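Local structure of predicted HD superfamily hydrolase (uncultured Thermotogales bacterium, 2PQ7) at residues 133-138 / 142-147. The protein binds two iron(III) ions and is probably a metal-dependent hydrolase of the HD superfamily. Sequence-based numbering, arbitrary orientation.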
ATOM      1  N   ARG A 133       9.631   8.224 -15.201  1.00 17.72           N
ATOM      2  CA  ARG A 133       9.228   6.815 -15.193  1.00 18.64           C
ATOM      3  C   ARG A 133       9.352   6.187 -13.831  1.00 16.50           C
ATOM      4  O   ARG A 133       8.566   5.277 -13.499  1.00 20.28           O
ATOM      5  CB  ARG A 133       9.975   6.006 -16.251  1.00 18.57           C
ATOM      6  CG  ARG A 133       9.706   6.474 -17.650  1.00 19.54           C
ATOM      7  CD  ARG A 133      10.562   5.846 -18.710  1.00 22.79           C
ATOM      8  NE  ARG A 133      10.335   4.398 -18.730  1.00 28.36           N
ATOM      9  CZ  ARG A 133      11.142   3.457 -18.223  1.00 33.00           C
ATOM     10  NH1 ARG A 133      12.340   3.726 -17.698  1.00 39.29           N
ATOM     11  NH2 ARG A 133      10.750   2.193 -18.300  1.00 38.32           N
ATOM     12  N   LEU A 134      10.241   6.698 -12.970  1.00 17.08           N
ATOM     13  CA  LEU A 134      10.367   6.138 -11.620  1.00 18.60           C
ATOM     14  C   LEU A 134       9.053   6.311 -10.838  1.00 18.49           C
ATOM     15  O   LEU A 134       8.812   5.587  -9.879  1.00 18.88           O
ATOM     16  CB  LEU A 134      11.454   6.849 -10.808  1.00 19.27           C
ATOM     17  CG  LEU A 134      12.888   6.365 -10.964  1.00 22.11           C
ATOM     18  CD1 LEU A 134      13.885   7.336 -10.276  1.00 19.49           C
ATOM     19  CD2 LEU A 134      12.993   4.916 -10.349  1.00 25.05           C
ATOM     20  N   ASP A 135       8.229   7.275 -11.228  1.00 17.01           N
ATOM     21  CA  ASP A 135       6.982   7.542 -10.503  1.00 18.48           C
ATOM     22  C   ASP A 135       5.933   6.439 -10.655  1.00 19.10           C
ATOM     23  O   ASP A 135       4.950   6.447  -9.922  1.00 20.67           O
ATOM     24  CB  ASP A 135       6.400   8.904 -10.889  1.00 20.00           C
ATOM     25  CG  ASP A 135       5.418   9.419  -9.845  1.00 18.57           C
ATOM     26  OD1 ASP A 135       5.769   9.421  -8.643  1.00 19.45           O
ATOM     27  OD2 ASP A 135       4.322   9.830 -10.256  1.00 19.87           O
ATOM     28  N   ALA A 136       6.109   5.522 -11.606  1.00 20.21           N
ATOM     29  CA  ALA A 136       5.213   4.395 -11.780  1.00 22.77           C
ATOM     30  C   ALA A 136       5.411   3.289 -10.719  1.00 22.43           C
ATOM     31  O   ALA A 136       4.591   2.365 -10.621  1.00 24.77           O
ATOM     32  CB  ALA A 136       5.386   3.822 -13.127  1.00 21.96           C
ATOM     33  N   ILE A 137       6.482   3.366  -9.945  1.00 19.95           N
ATOM     34  CA  ILE A 137       6.769   2.366  -8.928  1.00 23.10           C
ATOM     35  C   ILE A 137       7.103   2.915  -7.566  1.00 22.46           C
ATOM     36  O   ILE A 137       7.552   4.039  -7.401  1.00 21.95           O
ATOM     37  CB  ILE A 137       7.869   1.404  -9.354  1.00 26.19           C
ATOM     38  CG1 ILE A 137       9.157   2.141  -9.691  1.00 25.27           C
ATOM     39  CG2 ILE A 137       7.399   0.575 -10.538  1.00 33.11           C
ATOM     40  CD1 ILE A 137      10.256   1.237 -10.225  1.00 29.30           C
ATOM     41  N   GLY A 138       6.883   2.093  -6.543  1.00 21.35           N
ATOM     42  CA  GLY A 138       7.164   2.511  -5.190  1.00 19.37           C
ATOM     43  C   GLY A 138       5.920   2.545  -4.311  1.00 19.95           C
ATOM     44  O   GLY A 138       4.831   2.134  -4.737  1.00 21.74           O
ATOM     45  N   ILE A 142       1.831   2.242  -5.195  1.00 19.85           N
ATOM     46  CA  ILE A 142       0.991   1.228  -4.550  1.00 21.00           C
ATOM     47  C   ILE A 142      -0.246   1.891  -3.955  1.00 17.40           C
ATOM     48  O   ILE A 142      -1.361   1.422  -4.153  1.00 20.32           O
ATOM     49  CB  ILE A 142       1.752   0.446  -3.457  1.00 20.63           C
ATOM     50  CG1 ILE A 142       2.833  -0.450  -4.060  1.00 23.77           C
ATOM     51  CG2 ILE A 142       0.781  -0.394  -2.617  1.00 20.61           C
ATOM     52  CD1 ILE A 142       3.899  -0.892  -3.043  1.00 22.16           C
ATOM     53  N   ALA A 143      -0.055   2.947  -3.176  1.00 17.80           N
ATOM     54  CA  ALA A 143      -1.176   3.648  -2.592  1.00 19.63           C
ATOM     55  C   ALA A 143      -2.156   4.120  -3.686  1.00 24.53           C
ATOM     56  O   ALA A 143      -3.381   4.019  -3.504  1.00 26.10           O
ATOM     57  CB  ALA A 143      -0.724   4.795  -1.731  1.00 21.07           C
ATOM     58  N   ARG A 144      -1.638   4.610  -4.827  1.00 23.23           N
ATOM     59  CA  ARG A 144      -2.535   5.076  -5.891  1.00 26.08           C
ATOM     60  C   ARG A 144      -3.377   3.981  -6.451  1.00 26.78           C
ATOM     61  O   ARG A 144      -4.541   4.198  -6.772  1.00 29.84           O
ATOM     62  CB  ARG A 144      -1.777   5.692  -7.084  1.00 26.94           C
ATOM     63  CG  ARG A 144      -1.538   7.160  -7.000  1.00 35.85           C
ATOM     64  CD  ARG A 144      -1.273   7.747  -8.437  1.00 33.89           C
ATOM     65  NE  ARG A 144      -0.203   7.025  -9.132  1.00 33.69           N
ATOM     66  CZ  ARG A 144       1.080   7.123  -8.811  1.00 29.96           C
ATOM     67  NH1 ARG A 144       1.459   7.901  -7.797  1.00 34.14           N
ATOM     68  NH2 ARG A 144       1.989   6.415  -9.485  1.00 33.55           N
ATOM     69  N   VAL A 145      -2.793   2.811  -6.622  1.00 28.23           N
ATOM     70  CA  VAL A 145      -3.551   1.700  -7.176  1.00 31.12           C
ATOM     71  C   VAL A 145      -4.752   1.412  -6.281  1.00 30.80           C
ATOM     72  O   VAL A 145      -5.870   1.272  -6.765  1.00 32.83           O
ATOM     73  CB  VAL A 145      -2.691   0.433  -7.342  1.00 33.26           C
ATOM     74  CG1 VAL A 145      -3.567  -0.782  -7.682  1.00 38.74           C
ATOM     75  CG2 VAL A 145      -1.642   0.648  -8.414  1.00 36.98           C
ATOM     76  N   PHE A 146      -4.529   1.363  -4.979  1.00 29.49           N
ATOM     77  CA  PHE A 146      -5.612   1.084  -4.047  1.00 30.35           C
ATOM     78  C   PHE A 146      -6.625   2.217  -3.896  1.00 33.97           C
ATOM     79  O   PHE A 146      -7.826   1.958  -3.711  1.00 34.44           O
ATOM     80  CB  PHE A 146      -5.039   0.569  -2.716  1.00 27.27           C
ATOM     81  CG  PHE A 146      -4.443  -0.797  -2.844  1.00 25.81           C
ATOM     82  CD1 PHE A 146      -5.253  -1.895  -3.075  1.00 27.86           C
ATOM     83  CD2 PHE A 146      -3.087  -1.008  -2.752  1.00 20.94           C
ATOM     84  CE1 PHE A 146      -4.722  -3.171  -3.212  1.00 28.02           C
ATOM     85  CE2 PHE A 146      -2.566  -2.282  -2.883  1.00 24.21           C
ATOM     86  CZ  PHE A 146      -3.384  -3.358  -3.114  1.00 31.14           C
ATOM     87  N   SER A 147      -6.177   3.460  -4.002  1.00 35.34           N
ATOM     88  CA  SER A 147      -7.095   4.592  -3.957  1.00 39.10           C
ATOM     89  C   SER A 147      -8.031   4.615  -5.159  1.00 42.85           C
ATOM     90  O   SER A 147      -9.209   4.889  -4.989  1.00 45.87           O
ATOM     91  CB  SER A 147      -6.349   5.900  -3.852  1.00 39.32           C
ATOM     92  OG  SER A 147      -5.686   5.950  -2.608  1.00 45.07           O
TER
HETATM   93  O   HOH W   1       4.126   7.352  -7.240  1.00 24.58           O
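G138 and I142, with D135 and R144, make a local contact between the loop after helix 123-133 and the N-terminal end of helix 139-147. G138 is the N-cap residue. Its carbonyl O accepts from I142 N at 3.0 Å, the opening bond of the helix. I142 CG1 lies 3.3 Å from G138 O, because this branch stands beside the backbone N (chi1 -69°). A side chain at the phi of G138, 118°, would collide with the carbonyl O of I137, so glycine suits this position.

R144 reaches back to the turn. Its chain bends at chi3 (-53°), and NH2 donates to D135 O at 3.0 Å. That oxygen meets the flat guanidinium edge-on. A water bridges D135 O and R144 NH1, with NH1 donating to it. D135 OD2 is 4.2 Å from R144 NH2 but lies off to one side of the guanidinium, with no N-H aimed at it, so only the charges attract. An alanine in place of R144 is likely to leave D135 O without this donor and the water without its NH1 mate. D135 OD1 instead makes a salt bridge to R40 NE, and OD2 hydrogen-bonds H37 ND1, a second-shell contact to an iron ligand of the H...HD...D site of HD domains.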